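Local coordinates for tudor domain-containing protein 1 (Mus musculus, PDB 4B9W) that acts as a molecular scaffold in piRNA-guided transposon silencing during spermatogenesis, binding Piwi proteins that carry methylated arginines through its Tudor domains, at residues C34-D39 with Q127-W132. Numbering follows the deposited sequence.
Sequences CHFLKD and QGMQCW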
ATOM      1  N   CYS A  34      -3.057  -6.084  15.477  1.00  9.66           N
ATOM      2  CA  CYS A  34      -3.361  -6.763  16.731  1.00  9.55           C
ATOM      3  C   CYS A  34      -4.851  -6.830  16.972  1.00  9.41           C
ATOM      4  O   CYS A  34      -5.590  -5.915  16.611  1.00  9.03           O
ATOM      5  CB  CYS A  34      -2.731  -6.031  17.921  1.00  9.84           C
ATOM      6  SG  CYS A  34      -0.921  -6.076  18.022  1.00 10.49           S
ATOM      7  N   HIS A  35      -5.279  -7.929  17.584  1.00  9.38           N
ATOM      8  CA  HIS A  35      -6.519  -7.955  18.313  1.00  9.72           C
ATOM      9  C   HIS A  35      -6.247  -7.491  19.722  1.00 10.30           C
ATOM     10  O   HIS A  35      -5.379  -8.045  20.409  1.00 10.07           O
ATOM     11  CB  HIS A  35      -7.093  -9.349  18.347  1.00  9.66           C
ATOM     12  CG  HIS A  35      -7.539  -9.853  17.008  1.00  9.30           C
ATOM     13  ND1 HIS A  35      -7.436 -11.155  16.652  1.00  9.21           N
ATOM     14  CD2 HIS A  35      -8.096  -9.190  15.934  1.00  9.27           C
ATOM     15  CE1 HIS A  35      -7.916 -11.317  15.411  1.00  9.53           C
ATOM     16  NE2 HIS A  35      -8.316 -10.106  14.962  1.00  9.55           N
ATOM     17  N   PHE A  36      -6.973  -6.453  20.146  1.00 11.11           N
ATOM     18  CA  PHE A  36      -6.922  -5.948  21.512  1.00 12.40           C
ATOM     19  C   PHE A  36      -7.984  -6.664  22.366  1.00 13.87           C
ATOM     20  O   PHE A  36      -9.186  -6.661  22.038  1.00 15.10           O
ATOM     21  CB  PHE A  36      -7.059  -4.425  21.510  1.00 12.35           C
ATOM     22  CG  PHE A  36      -5.832  -3.721  20.979  1.00 12.40           C
ATOM     23  CD1 PHE A  36      -5.516  -3.757  19.637  1.00 12.26           C
ATOM     24  CD2 PHE A  36      -4.973  -3.057  21.837  1.00 12.77           C
ATOM     25  CE1 PHE A  36      -4.395  -3.106  19.151  1.00 12.29           C
ATOM     26  CE2 PHE A  36      -3.839  -2.407  21.369  1.00 12.42           C
ATOM     27  CZ  PHE A  36      -3.544  -2.435  20.026  1.00 12.56           C
ATOM     28  N   LEU A  37      -7.527  -7.342  23.413  1.00 14.73           N
ATOM     29  CA  LEU A  37      -8.390  -8.239  24.175  1.00 16.11           C
ATOM     30  C   LEU A  37      -9.077  -7.463  25.280  1.00 17.28           C
ATOM     31  O   LEU A  37      -8.701  -7.542  26.462  1.00 17.97           O
ATOM     32  CB  LEU A  37      -7.607  -9.434  24.733  1.00 15.98           C
ATOM     33  CG  LEU A  37      -6.698 -10.219  23.782  1.00 16.01           C
ATOM     34  CD1 LEU A  37      -5.948 -11.305  24.551  1.00 15.58           C
ATOM     35  CD2 LEU A  37      -7.463 -10.813  22.610  1.00 16.81           C
ATOM     36  N   LYS A  38     -10.057  -6.666  24.876  1.00 18.05           N
ATOM     37  CA  LYS A  38     -10.907  -5.937  25.806  1.00 19.45           C
ATOM     38  C   LYS A  38     -12.352  -6.009  25.323  1.00 20.56           C
ATOM     39  O   LYS A  38     -12.620  -6.437  24.195  1.00 20.22           O
ATOM     40  CB  LYS A  38     -10.441  -4.485  25.977  1.00 19.59           C
ATOM     41  CG  LYS A  38     -10.354  -3.636  24.717  1.00 19.29           C
ATOM     42  CD  LYS A  38     -10.097  -2.174  25.085  1.00 19.64           C
ATOM     43  CE  LYS A  38     -10.307  -1.247  23.890  1.00 19.93           C
ATOM     44  NZ  LYS A  38     -10.334   0.196  24.274  1.00 19.99           N
ATOM     45  N   ASP A  39     -13.275  -5.629  26.195  1.00 22.40           N
ATOM     46  CA  ASP A  39     -14.694  -5.562  25.849  1.00 23.29           C
ATOM     47  C   ASP A  39     -15.239  -6.839  25.192  1.00 22.30           C
ATOM     48  O   ASP A  39     -16.126  -6.752  24.346  1.00 22.74           O
ATOM     49  CB  ASP A  39     -14.933  -4.359  24.919  1.00 24.96           C
ATOM     50  CG  ASP A  39     -14.484  -3.044  25.538  1.00 27.10           C
ATOM     51  OD1 ASP A  39     -14.699  -2.877  26.759  1.00 27.87           O
ATOM     52  OD2 ASP A  39     -13.916  -2.184  24.817  1.00 27.52           O
ATOM     53  N   GLN A 127     -11.680  -4.767  14.132  1.00 13.29           N
ATOM     54  CA  GLN A 127     -10.808  -5.332  15.187  1.00 13.41           C
ATOM     55  C   GLN A 127      -9.344  -5.477  14.798  1.00 13.69           C
ATOM     56  O   GLN A 127      -8.522  -5.705  15.663  1.00 14.82           O
ATOM     57  CB  GLN A 127     -11.312  -6.707  15.613  1.00 13.20           C
ATOM     58  CG  GLN A 127     -12.638  -6.719  16.335  1.00 13.10           C
ATOM     59  CD  GLN A 127     -12.608  -6.004  17.669  1.00 13.43           C
ATOM     60  OE1 GLN A 127     -11.662  -6.144  18.438  1.00 13.65           O
ATOM     61  NE2 GLN A 127     -13.665  -5.235  17.959  1.00 13.00           N
ATOM     62  N   GLY A 128      -9.020  -5.380  13.512  1.00 13.13           N
ATOM     63  CA  GLY A 128      -7.641  -5.436  13.059  1.00 13.34           C
ATOM     64  C   GLY A 128      -7.020  -4.055  13.156  1.00 13.47           C
ATOM     65  O   GLY A 128      -7.106  -3.237  12.220  1.00 13.08           O
ATOM     66  N   MET A 129      -6.402  -3.792  14.299  1.00 13.38           N
ATOM     67  CA  MET A 129      -5.879  -2.468  14.588  1.00 14.07           C
ATOM     68  C   MET A 129      -4.444  -2.367  14.125  1.00 13.53           C
ATOM     69  O   MET A 129      -3.597  -3.132  14.614  1.00 12.78           O
ATOM     70  CB  MET A 129      -5.951  -2.229  16.102  1.00 15.48           C
ATOM     71  CG  MET A 129      -7.376  -2.220  16.641  1.00 16.83           C
ATOM     72  SD  MET A 129      -8.387  -0.981  15.784  1.00 20.11           S
ATOM     73  CE  MET A 129      -7.297   0.457  15.873  1.00 18.96           C
ATOM     74  N   GLN A 130      -4.155  -1.441  13.211  1.00 12.64           N
ATOM     75  CA  GLN A 130      -2.765  -1.290  12.747  1.00 12.98           C
ATOM     76  C   GLN A 130      -1.917  -0.726  13.871  1.00 12.40           C
ATOM     77  O   GLN A 130      -2.333   0.236  14.509  1.00 12.04           O
ATOM     78  CB  GLN A 130      -2.658  -0.365  11.522  1.00 13.22           C
ATOM     79  CG  GLN A 130      -1.244  -0.310  10.965  1.00 13.93           C
ATOM     80  CD  GLN A 130      -1.122   0.573   9.734  1.00 14.63           C
ATOM     81  OE1 GLN A 130      -2.034   1.333   9.402  1.00 14.94           O
ATOM     82  NE2 GLN A 130       0.020   0.489   9.065  1.00 14.95           N
ATOM     83  N   CYS A 131      -0.746  -1.324  14.103  1.00 11.94           N
ATOM     84  CA  CYS A 131       0.176  -0.892  15.134  1.00 11.91           C
ATOM     85  C   CYS A 131       1.568  -0.687  14.570  1.00 11.85           C
ATOM     86  O   CYS A 131       1.837  -1.065  13.456  1.00 11.67           O
ATOM     87  CB  CYS A 131       0.278  -1.913  16.257  1.00 11.65           C
ATOM     88  SG  CYS A 131      -1.292  -2.337  17.012  1.00 11.38           S
ATOM     89  N   TRP A 132       2.422  -0.033  15.349  1.00 12.20           N
ATOM     90  CA  TRP A 132       3.875  -0.003  15.101  1.00 12.88           C
ATOM     91  C   TRP A 132       4.538   0.075  16.421  1.00 12.62           C
ATOM     92  O   TRP A 132       3.949   0.562  17.345  1.00 12.34           O
ATOM     93  CB  TRP A 132       4.290   1.174  14.235  1.00 13.28           C
ATOM     94  CG  TRP A 132       3.706   2.500  14.628  1.00 14.00           C
ATOM     95  CD1 TRP A 132       4.238   3.460  15.498  1.00 14.17           C
ATOM     96  CD2 TRP A 132       2.452   3.076  14.141  1.00 14.82           C
ATOM     97  NE1 TRP A 132       3.402   4.552  15.575  1.00 14.79           N
ATOM     98  CE2 TRP A 132       2.314   4.374  14.791  1.00 14.79           C
ATOM     99  CE3 TRP A 132       1.460   2.651  13.251  1.00 15.54           C
ATOM    100  CZ2 TRP A 132       1.224   5.188  14.562  1.00 16.15           C
ATOM    101  CZ3 TRP A 132       0.365   3.491  13.015  1.00 16.42           C
ATOM    102  CH2 TRP A 132       0.251   4.729  13.660  1.00 16.42           C
TER
HETATM  103  O   HOH W   1     -10.978  -4.840  20.782  1.00 11.60           O
HETATM  104  O   HOH W   2      -8.907  -5.494  18.429  1.00 14.49           O
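Cys34 and Met129 form an antiparallel hydrogen-bonded pair that joins strand 31-36 to strand 129-133, within the SN-like part of the third extended Tudor domain of the protein. Cys34 N donates to Met129 O at 3.1 Å, and Met129 N returns a bond to Cys34 O at 3.2 Å, so both backbone groups of Cys34 are satisfied by one residue. The directions of segments 34-36 and 129-132 differ by 111°, and where the loop at Gln127 meets Phe36 water bridges the two. One water accepts from Phe36 N and is placed to donate to Gln127 O and Gln127 OE1; a second is placed to donate to Phe36 O and Gln127 OE1, each bond 2.8 Å long. A long amide suits this place: bent at chi2 (-64°), it brings its oxygen to the waters, while NE2 bonds to Pro125 O. His35 sets the CD2 edge of its ring against Gln127 O at 3.5 Å, in the ring plane, and its NE2 is hydrogen-bonded to Asp102 O, which holds the rotation of the imidazole. On the other side of strand 31-36 the contact is apolar. With CG anti to its carbonyl carbon (chi1 -72°), Phe36 carries CE1 to 3.5 Å from Met129 CB, and strand 18-26 adds Val19 and Val21 to its surroundings. Replacing Phe36 by an alanine would remove the ring, probably leaving a gap beside Met129 and the Cys131 sulfur without its aromatic neighbour. Short thiols let two side chains meet sulfur to sulfur, Cys131 SG 3.9 Å from Cys34 SG, too far for a disulfide; in a Cys sulfur-aromatic contact, Cys131 SG also lies at the Phe36 ring edge, 3.8 Å from CZ.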